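Local coordinates for lectin (PDB 6T1D), which binds galactose-containing sugars such as melibiose through a bound calcium ion, acting as a carbohydrate-recognising lectin of the oyster mushroom, at residues L238-D243 against G290-I295; D242-L247 against N281-G286. All blocks are in the same frame, centred on the assembly; numbering follows the deposited sequence.

Contacts 1 and 2 lie in the two facing sheets of the C-terminal half of the chain, with centres about 9 Å apart. Strand 232-242 passes through Asp242 and Asp243 directly into strand 244-249, and strand 276-284 leads by a short loop into strand 290-299. Contact 1 pairs the first and last of these four strands, contact 2 the middle two. The aspartates belong to both contacts, at the point where the chain leaves one sheet for the other. Both contacts thereby reach the same calcium ion and galactose. A corresponding calcium site in the N-terminal half includes Asp80 and Asp81, giving each chain two sugar sites.

Contact 1. Residues L238-D243 against G290-I295; sequences LIAADD and GVIATI. With CA (calcium ion), chain T; GLA (alpha-D-galactopyranose), chain H.
Ala240 and Ile292 form the middle of three hydrogen-bonded pairs that join residues 238-242 to residues 290-294 as antiparallel strands. Ala240 N donates to Ile292 O at 3.0 Å, and Ile292 N returns a nearly straight bond to Ala240 O (173° at the hydrogen). Leu238 with Thr294 and Asp242 with Gly290 repeat this reciprocal pattern, and Asp242 N lies only 2.7 Å from Gly290 O. At the non-hydrogen-bonded pairs between them, CA-H groups point at the carbonyls, as where Ala293 CA meets Leu238 O at 3.1 Å.

Apolar contacts run over the face bearing Ile239, Ala241, Val291 and Ala293. Val291 sends CG2 anti to its backbone N and brings it alongside Ala241 CB, 3.7 Å away. Ile239 lays its CG1 branch beside Ala293 CB at 4.0 Å. This face is the inner one of a two-sheet beta sandwich: Ile280 of the opposing sheet packs on both Ile239 and Val291. On the other face the closest apolar approach is looser, Ala240 CB to Ile292 CG2 at 4.3 Å, and Trp203 covers Ile292. Thr294 OG1 there is held by Ser201 OG and Pro197 O.

The metal and sugar contacts lie at the Asp242 end. With CG anti to the backbone N (chi1 174°), the carboxylate of Asp242 swings away from Gly290 toward the calcium ion, which OD1 binds at 2.2 Å. OD2 is turned to the sugar, 2.7 Å from galactose O4, and is hydrogen-bonded to Trp347 NE1. Galactose O3 and O4 both coordinate the calcium ion, and Pro288 O, just ahead of Gly290, adds a protein ligand.

Contact 2. Residues D242-L247 against N281-G286; sequences DDRYTL and NATNGG. With CA (calcium ion), chain T; GLA (alpha-D-galactopyranose), chain H.
The carboxylate of Asp243 and the amide of Asn284 converge on the calcium ion through Asp243 OD2 and Asn284 OD1, which lie 3.3 Å apart. Gly285 N donates to Asp243 OD2 at 2.9 Å from the anti side, 24° out of the carboxylate plane. This bond helps fix the rotation of a group whose OD1 lies 2.9 Å from galactose O3. Over one face of the Asn284 amide stands Gly286 N, 73° out of the plane, and donates to OD1 in an Asx turn that brings Gly286 O round to the metal at 2.5 Å. Asn284 ND2 is tied to Pro215 O and Gly287 O, which should hold the amide's orientation.

Behind the site, Thr283 O accepts from both Asp243 N at 2.8 Å and Arg244 N at 3.3 Å. The two donors opposite one residue make a classic beta bulge, beyond which the antiparallel pairing runs regularly to Thr246 and Asn281. Arg244 and Thr283 lie side by side, Arg244 CG resting 3.9 Å from Thr283 CB, while the Tyr245 ring turns to the other face and its OH meets Asp264 and Tyr266.

Neighbouring aspartates joined by a cis peptide, with an asparagine and the carbonyls of Gly286 and Pro288 as further protein ligands and the sugar hydroxyls O3 and O4 completing the shell, recall the sugar site of the calcium-dependent PA14-type lectins.

Contact 1. Residues L238-D243 against G290-I295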
ATOM      1  N   LEU A 238      12.472   3.681 -18.563  1.00 26.53           N
ATOM      2  CA  LEU A 238      13.541   3.437 -19.527  1.00 16.70           C
ATOM      3  C   LEU A 238      14.047   2.028 -19.296  1.00 14.60           C
ATOM      4  O   LEU A 238      14.303   1.648 -18.151  1.00 32.15           O
ATOM      5  CB  LEU A 238      14.708   4.416 -19.394  1.00 18.57           C
ATOM      6  CG  LEU A 238      15.851   4.129 -20.384  1.00 15.00           C
ATOM      7  CD1 LEU A 238      15.400   4.441 -21.788  1.00 18.79           C
ATOM      8  CD2 LEU A 238      17.101   4.932 -20.057  1.00 15.83           C
ATOM      9  N   ILE A 239      14.152   1.241 -20.366  1.00  7.01           N
ATOM     10  CA  ILE A 239      14.421  -0.182 -20.217  1.00  9.23           C
ATOM     11  C   ILE A 239      15.186  -0.706 -21.428  1.00 21.43           C
ATOM     12  O   ILE A 239      15.094  -0.170 -22.533  1.00 28.89           O
ATOM     13  CB  ILE A 239      13.102  -0.952 -19.980  1.00 11.76           C
ATOM     14  CG1 ILE A 239      13.377  -2.434 -19.738  1.00 15.34           C
ATOM     15  CG2 ILE A 239      12.095  -0.687 -21.113  1.00  9.50           C
ATOM     16  CD1 ILE A 239      12.164  -3.230 -19.302  1.00 13.65           C
ATOM     17  N   ALA A 240      15.992  -1.731 -21.187  1.00 21.47           N
ATOM     18  CA  ALA A 240      16.667  -2.476 -22.235  1.00 18.71           C
ATOM     19  C   ALA A 240      16.955  -3.858 -21.677  1.00 20.05           C
ATOM     20  O   ALA A 240      17.024  -4.045 -20.457  1.00 17.78           O
ATOM     21  CB  ALA A 240      17.960  -1.791 -22.681  1.00 15.42           C
ATOM     22  N   ALA A 241      17.120  -4.829 -22.575  1.00 20.01           N
ATOM     23  CA  ALA A 241      17.404  -6.184 -22.128  1.00 16.38           C
ATOM     24  C   ALA A 241      18.166  -6.952 -23.203  1.00 21.14           C
ATOM     25  O   ALA A 241      18.000  -6.717 -24.402  1.00 35.32           O
ATOM     26  CB  ALA A 241      16.131  -6.934 -21.729  1.00 19.12           C
ATOM     27  N   ASP A 242      19.017  -7.864 -22.737  1.00 26.01           N
ATOM     28  CA  ASP A 242      19.700  -8.885 -23.525  1.00 16.55           C
ATOM     29  C   ASP A 242      19.066 -10.222 -23.158  1.00 17.76           C
ATOM     30  O   ASP A 242      19.347 -10.767 -22.084  1.00 20.10           O
ATOM     31  CB  ASP A 242      21.192  -8.853 -23.192  1.00 23.02           C
ATOM     32  CG  ASP A 242      21.998  -9.976 -23.840  1.00 30.71           C
ATOM     33  OD1 ASP A 242      21.438 -10.897 -24.475  1.00 26.71           O
ATOM     34  OD2 ASP A 242      23.240  -9.927 -23.683  1.00 33.59           O
ATOM     35  N   ASP A 243      18.255 -10.775 -24.063  1.00 19.54           N
ATOM     36  CA  ASP A 243      18.159 -10.301 -25.442  1.00 21.29           C
ATOM     37  C   ASP A 243      16.895  -9.545 -25.800  1.00 19.22           C
ATOM     38  O   ASP A 243      16.900  -8.757 -26.742  1.00 38.48           O
ATOM     39  CB  ASP A 243      18.314 -11.483 -26.392  1.00 19.83           C
ATOM     40  CG  ASP A 243      19.740 -11.855 -26.594  1.00 21.16           C
ATOM     41  OD1 ASP A 243      20.436 -11.060 -27.255  1.00 34.71           O
ATOM     42  OD2 ASP A 243      20.184 -12.901 -26.057  1.00 21.10           O
ATOM     43  N   GLY A 290      20.581 -10.263 -19.452  1.00 17.06           N
ATOM     44  CA  GLY A 290      20.376  -9.211 -18.470  1.00 15.31           C
ATOM     45  C   GLY A 290      19.275  -8.250 -18.855  1.00 20.58           C
ATOM     46  O   GLY A 290      19.035  -8.031 -20.041  1.00 37.41           O
ATOM     47  N   VAL A 291      18.591  -7.676 -17.872  1.00 18.76           N
ATOM     48  CA  VAL A 291      17.591  -6.642 -18.108  1.00 19.46           C
ATOM     49  C   VAL A 291      17.876  -5.481 -17.163  1.00 12.37           C
ATOM     50  O   VAL A 291      18.234  -5.696 -16.001  1.00 18.57           O
ATOM     51  CB  VAL A 291      16.159  -7.205 -17.938  1.00 16.23           C
ATOM     52  CG1 VAL A 291      15.948  -7.743 -16.547  1.00 16.95           C
ATOM     53  CG2 VAL A 291      15.120  -6.151 -18.241  1.00 14.91           C
ATOM     54  N   ILE A 292      17.750  -4.252 -17.664  1.00  8.02           N
ATOM     55  CA  ILE A 292      18.063  -3.057 -16.883  1.00 12.86           C
ATOM     56  C   ILE A 292      16.978  -2.011 -17.090  1.00  7.59           C
ATOM     57  O   ILE A 292      16.522  -1.793 -18.216  1.00 24.89           O
ATOM     58  CB  ILE A 292      19.449  -2.500 -17.264  1.00 15.12           C
ATOM     59  CG1 ILE A 292      19.818  -1.303 -16.402  1.00 14.10           C
ATOM     60  CG2 ILE A 292      19.503  -2.124 -18.729  1.00 18.25           C
ATOM     61  CD1 ILE A 292      21.285  -0.929 -16.546  1.00 24.50           C
ATOM     62  N   ALA A 293      16.565  -1.352 -16.010  1.00  7.45           N
ATOM     63  CA  ALA A 293      15.494  -0.369 -16.125  1.00 10.02           C
ATOM     64  C   ALA A 293      15.625   0.691 -15.046  1.00 19.91           C
ATOM     65  O   ALA A 293      16.077   0.416 -13.929  1.00 32.49           O
ATOM     66  CB  ALA A 293      14.102  -1.005 -16.029  1.00  7.00           C
ATOM     67  N   THR A 294      15.244   1.915 -15.406  1.00 15.54           N
ATOM     68  CA  THR A 294      15.043   3.004 -14.462  1.00 12.40           C
ATOM     69  C   THR A 294      13.603   3.469 -14.589  1.00 21.96           C
ATOM     70  O   THR A 294      13.111   3.673 -15.704  1.00 25.14           O
ATOM     71  CB  THR A 294      16.006   4.162 -14.729  1.00 14.51           C
ATOM     72  OG1 THR A 294      17.349   3.675 -14.680  1.00 21.38           O
ATOM     73  CG2 THR A 294      15.833   5.269 -13.699  1.00  7.74           C
ATOM     74  N   ILE A 295      12.936   3.646 -13.447  1.00 25.32           N
ATOM     75  CA  ILE A 295      11.529   4.013 -13.382  1.00  9.27           C
ATOM     76  C   ILE A 295      11.354   5.199 -12.453  1.00 12.65           C
ATOM     77  O   ILE A 295      11.823   5.173 -11.312  1.00 30.90           O
ATOM     78  CB  ILE A 295      10.661   2.845 -12.903  1.00 15.39           C
ATOM     79  CG1 ILE A 295      10.801   1.688 -13.884  1.00  6.34           C
ATOM     80  CG2 ILE A 295       9.228   3.312 -12.725  1.00  6.11           C
ATOM     81  CD1 ILE A 295      10.026   0.492 -13.488  1.00  6.34           C
TER
HETATM   82 CA    CA T 402      22.132 -12.995 -24.577  1.00 74.59          CA
HETATM   83  C1  GLA H   2      26.084 -12.627 -27.930  1.00 27.03           C
HETATM   84  C2  GLA H   2      24.748 -13.250 -27.521  1.00 31.21           C
HETATM   85  C3  GLA H   2      23.752 -12.228 -27.151  1.00 32.19           C
HETATM   86  C4  GLA H   2      24.268 -11.289 -26.138  1.00 24.35           C
HETATM   87  C5  GLA H   2      25.618 -10.678 -26.548  1.00 23.87           C
HETATM   88  C6  GLA H   2      26.163  -9.865 -25.383  1.00 25.42           C
HETATM   89  O2  GLA H   2      24.237 -14.025 -28.626  1.00 48.94           O
HETATM   90  O3  GLA H   2      22.536 -12.912 -26.607  1.00 33.74           O
HETATM   91  O4  GLA H   2      24.427 -11.985 -24.886  1.00 33.66           O
HETATM   92  O5  GLA H   2      26.599 -11.702 -26.902  1.00 25.10           O
HETATM   93  O6  GLA H   2      27.417  -9.316 -25.734  1.00 25.51           O

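Contact 2. Residues D242-L247 against N281-G286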
ATOM      1  N   ASP A 242      19.017  -7.864 -22.737  1.00 26.01           N
ATOM      2  CA  ASP A 242      19.700  -8.885 -23.525  1.00 16.55           C
ATOM      3  C   ASP A 242      19.066 -10.222 -23.158  1.00 17.76           C
ATOM      4  O   ASP A 242      19.347 -10.767 -22.084  1.00 20.10           O
ATOM      5  CB  ASP A 242      21.192  -8.853 -23.192  1.00 23.02           C
ATOM      6  CG  ASP A 242      21.998  -9.976 -23.840  1.00 30.71           C
ATOM      7  OD1 ASP A 242      21.438 -10.897 -24.475  1.00 26.71           O
ATOM      8  OD2 ASP A 242      23.240  -9.927 -23.683  1.00 33.59           O
ATOM      9  N   ASP A 243      18.255 -10.775 -24.063  1.00 19.54           N
ATOM     10  CA  ASP A 243      18.159 -10.301 -25.442  1.00 21.29           C
ATOM     11  C   ASP A 243      16.895  -9.545 -25.800  1.00 19.22           C
ATOM     12  O   ASP A 243      16.900  -8.757 -26.742  1.00 38.48           O
ATOM     13  CB  ASP A 243      18.314 -11.483 -26.392  1.00 19.83           C
ATOM     14  CG  ASP A 243      19.740 -11.855 -26.594  1.00 21.16           C
ATOM     15  OD1 ASP A 243      20.436 -11.060 -27.255  1.00 34.71           O
ATOM     16  OD2 ASP A 243      20.184 -12.901 -26.057  1.00 21.10           O
ATOM     17  N   ARG A 244      15.802  -9.775 -25.082  1.00 17.93           N
ATOM     18  CA  ARG A 244      14.576  -9.044 -25.396  1.00 24.46           C
ATOM     19  C   ARG A 244      13.687  -9.040 -24.154  1.00 19.64           C
ATOM     20  O   ARG A 244      13.969  -9.717 -23.162  1.00 19.49           O
ATOM     21  CB  ARG A 244      13.887  -9.665 -26.622  1.00 16.41           C
ATOM     22  CG  ARG A 244      13.375 -11.098 -26.391  1.00 21.89           C
ATOM     23  CD  ARG A 244      12.704 -11.690 -27.642  1.00 19.52           C
ATOM     24  NE  ARG A 244      13.748 -11.980 -28.625  1.00 42.07           N
ATOM     25  CZ  ARG A 244      13.935 -11.331 -29.772  1.00 52.48           C
ATOM     26  NH1 ARG A 244      14.940 -11.687 -30.572  1.00 38.41           N
ATOM     27  NH2 ARG A 244      13.119 -10.342 -30.126  1.00 58.77           N
ATOM     28  N   TYR A 245      12.637  -8.225 -24.190  1.00 15.76           N
ATOM     29  CA  TYR A 245      11.790  -8.097 -23.014  1.00 12.16           C
ATOM     30  C   TYR A 245      10.383  -7.714 -23.428  1.00 15.63           C
ATOM     31  O   TYR A 245      10.167  -7.145 -24.497  1.00 23.81           O
ATOM     32  CB  TYR A 245      12.329  -7.037 -22.061  1.00 18.61           C
ATOM     33  CG  TYR A 245      12.074  -5.628 -22.563  1.00 23.30           C
ATOM     34  CD1 TYR A 245      12.934  -5.035 -23.470  1.00 31.31           C
ATOM     35  CD2 TYR A 245      10.975  -4.892 -22.129  1.00 18.03           C
ATOM     36  CE1 TYR A 245      12.717  -3.753 -23.934  1.00 31.63           C
ATOM     37  CE2 TYR A 245      10.753  -3.615 -22.592  1.00 22.95           C
ATOM     38  CZ  TYR A 245      11.628  -3.049 -23.496  1.00 28.85           C
ATOM     39  OH  TYR A 245      11.419  -1.772 -23.972  1.00 39.74           O
ATOM     40  N   THR A 246       9.434  -7.978 -22.533  1.00 21.74           N
ATOM     41  CA  THR A 246       8.119  -7.352 -22.589  1.00 23.44           C
ATOM     42  C   THR A 246       7.796  -6.825 -21.202  1.00 20.25           C
ATOM     43  O   THR A 246       8.138  -7.460 -20.198  1.00 23.23           O
ATOM     44  CB  THR A 246       7.023  -8.308 -23.057  1.00 27.30           C
ATOM     45  OG1 THR A 246       7.296  -8.700 -24.405  1.00 35.70           O
ATOM     46  CG2 THR A 246       5.675  -7.608 -23.037  1.00 20.07           C
ATOM     47  N   LEU A 247       7.198  -5.636 -21.150  1.00 18.13           N
ATOM     48  CA  LEU A 247       6.983  -4.901 -19.911  1.00 16.59           C
ATOM     49  C   LEU A 247       5.492  -4.800 -19.611  1.00 20.08           C
ATOM     50  O   LEU A 247       4.693  -4.481 -20.500  1.00 33.90           O
ATOM     51  CB  LEU A 247       7.615  -3.508 -20.019  1.00 16.46           C
ATOM     52  CG  LEU A 247       7.403  -2.498 -18.894  1.00 13.78           C
ATOM     53  CD1 LEU A 247       7.982  -3.030 -17.621  1.00 17.45           C
ATOM     54  CD2 LEU A 247       8.060  -1.181 -19.256  1.00  8.49           C
ATOM     55  N   ASN A 281       8.993  -9.726 -18.635  1.00 25.70           N
ATOM     56  CA  ASN A 281       9.296 -11.061 -19.139  1.00 29.85           C
ATOM     57  C   ASN A 281      10.447 -10.888 -20.120  1.00 28.23           C
ATOM     58  O   ASN A 281      10.250 -10.396 -21.236  1.00 39.20           O
ATOM     59  CB  ASN A 281       8.077 -11.716 -19.777  1.00 32.49           C
ATOM     60  CG  ASN A 281       8.384 -13.077 -20.351  1.00 30.56           C
ATOM     61  OD1 ASN A 281       9.480 -13.605 -20.183  1.00 33.76           O
ATOM     62  ND2 ASN A 281       7.398 -13.674 -21.003  1.00 36.24           N
ATOM     63  N   ALA A 282      11.648 -11.259 -19.681  1.00 21.01           N
ATOM     64  CA  ALA A 282      12.858 -11.139 -20.478  1.00 15.52           C
ATOM     65  C   ALA A 282      13.275 -12.513 -20.966  1.00  8.97           C
ATOM     66  O   ALA A 282      13.088 -13.511 -20.268  1.00 18.65           O
ATOM     67  CB  ALA A 282      13.993 -10.524 -19.670  1.00 17.51           C
ATOM     68  N   THR A 283      13.818 -12.566 -22.175  1.00 17.65           N
ATOM     69  CA  THR A 283      14.271 -13.816 -22.772  1.00 21.78           C
ATOM     70  C   THR A 283      15.741 -13.707 -23.139  1.00 23.02           C
ATOM     71  O   THR A 283      16.188 -12.672 -23.648  1.00 28.84           O
ATOM     72  CB  THR A 283      13.461 -14.183 -24.019  1.00 18.46           C
ATOM     73  OG1 THR A 283      12.062 -14.101 -23.723  1.00 21.35           O
ATOM     74  CG2 THR A 283      13.783 -15.600 -24.443  1.00 26.85           C
ATOM     75  N   ASN A 284      16.487 -14.783 -22.896  1.00 24.25           N
ATOM     76  CA  ASN A 284      17.883 -14.871 -23.301  1.00 22.08           C
ATOM     77  C   ASN A 284      17.989 -15.752 -24.540  1.00 15.14           C
ATOM     78  O   ASN A 284      17.629 -16.932 -24.501  1.00 24.26           O
ATOM     79  CB  ASN A 284      18.744 -15.441 -22.174  1.00 20.77           C
ATOM     80  CG  ASN A 284      20.212 -15.535 -22.554  1.00 30.78           C
ATOM     81  OD1 ASN A 284      20.729 -14.698 -23.300  1.00 41.32           O
ATOM     82  ND2 ASN A 284      20.897 -16.541 -22.023  1.00 36.35           N
ATOM     83  N   GLY A 285      18.527 -15.194 -25.621  1.00 26.54           N
ATOM     84  CA  GLY A 285      18.732 -15.998 -26.805  1.00 12.23           C
ATOM     85  C   GLY A 285      19.991 -16.818 -26.780  1.00 28.38           C
ATOM     86  O   GLY A 285      20.128 -17.753 -27.572  1.00 45.14           O
ATOM     87  N   GLY A 286      20.890 -16.528 -25.869  1.00 22.00           N
ATOM     88  CA  GLY A 286      22.115 -17.284 -25.730  1.00 20.26           C
ATOM     89  C   GLY A 286      23.179 -16.395 -25.129  1.00 31.86           C
ATOM     90  O   GLY A 286      23.154 -15.173 -25.257  1.00 35.99           O
TER
HETATM   91 CA    CA T 402      22.132 -12.995 -24.577  1.00 74.59          CA
HETATM   92  C1  GLA H   2      26.084 -12.627 -27.930  1.00 27.03           C
HETATM   93  C2  GLA H   2      24.748 -13.250 -27.521  1.00 31.21           C
HETATM   94  C3  GLA H   2      23.752 -12.228 -27.151  1.00 32.19           C
HETATM   95  C4  GLA H   2      24.268 -11.289 -26.138  1.00 24.35           C
HETATM   96  C5  GLA H   2      25.618 -10.678 -26.548  1.00 23.87           C
HETATM   97  C6  GLA H   2      26.163  -9.865 -25.383  1.00 25.42           C
HETATM   98  O2  GLA H   2      24.237 -14.025 -28.626  1.00 48.94           O
HETATM   99  O3  GLA H   2      22.536 -12.912 -26.607  1.00 33.74           O
HETATM  100  O4  GLA H   2      24.427 -11.985 -24.886  1.00 33.66           O
HETATM  101  O5  GLA H   2      26.599 -11.702 -26.902  1.00 25.10           O
HETATM  102  O6  GLA H   2      27.417  -9.316 -25.734  1.00 25.51           O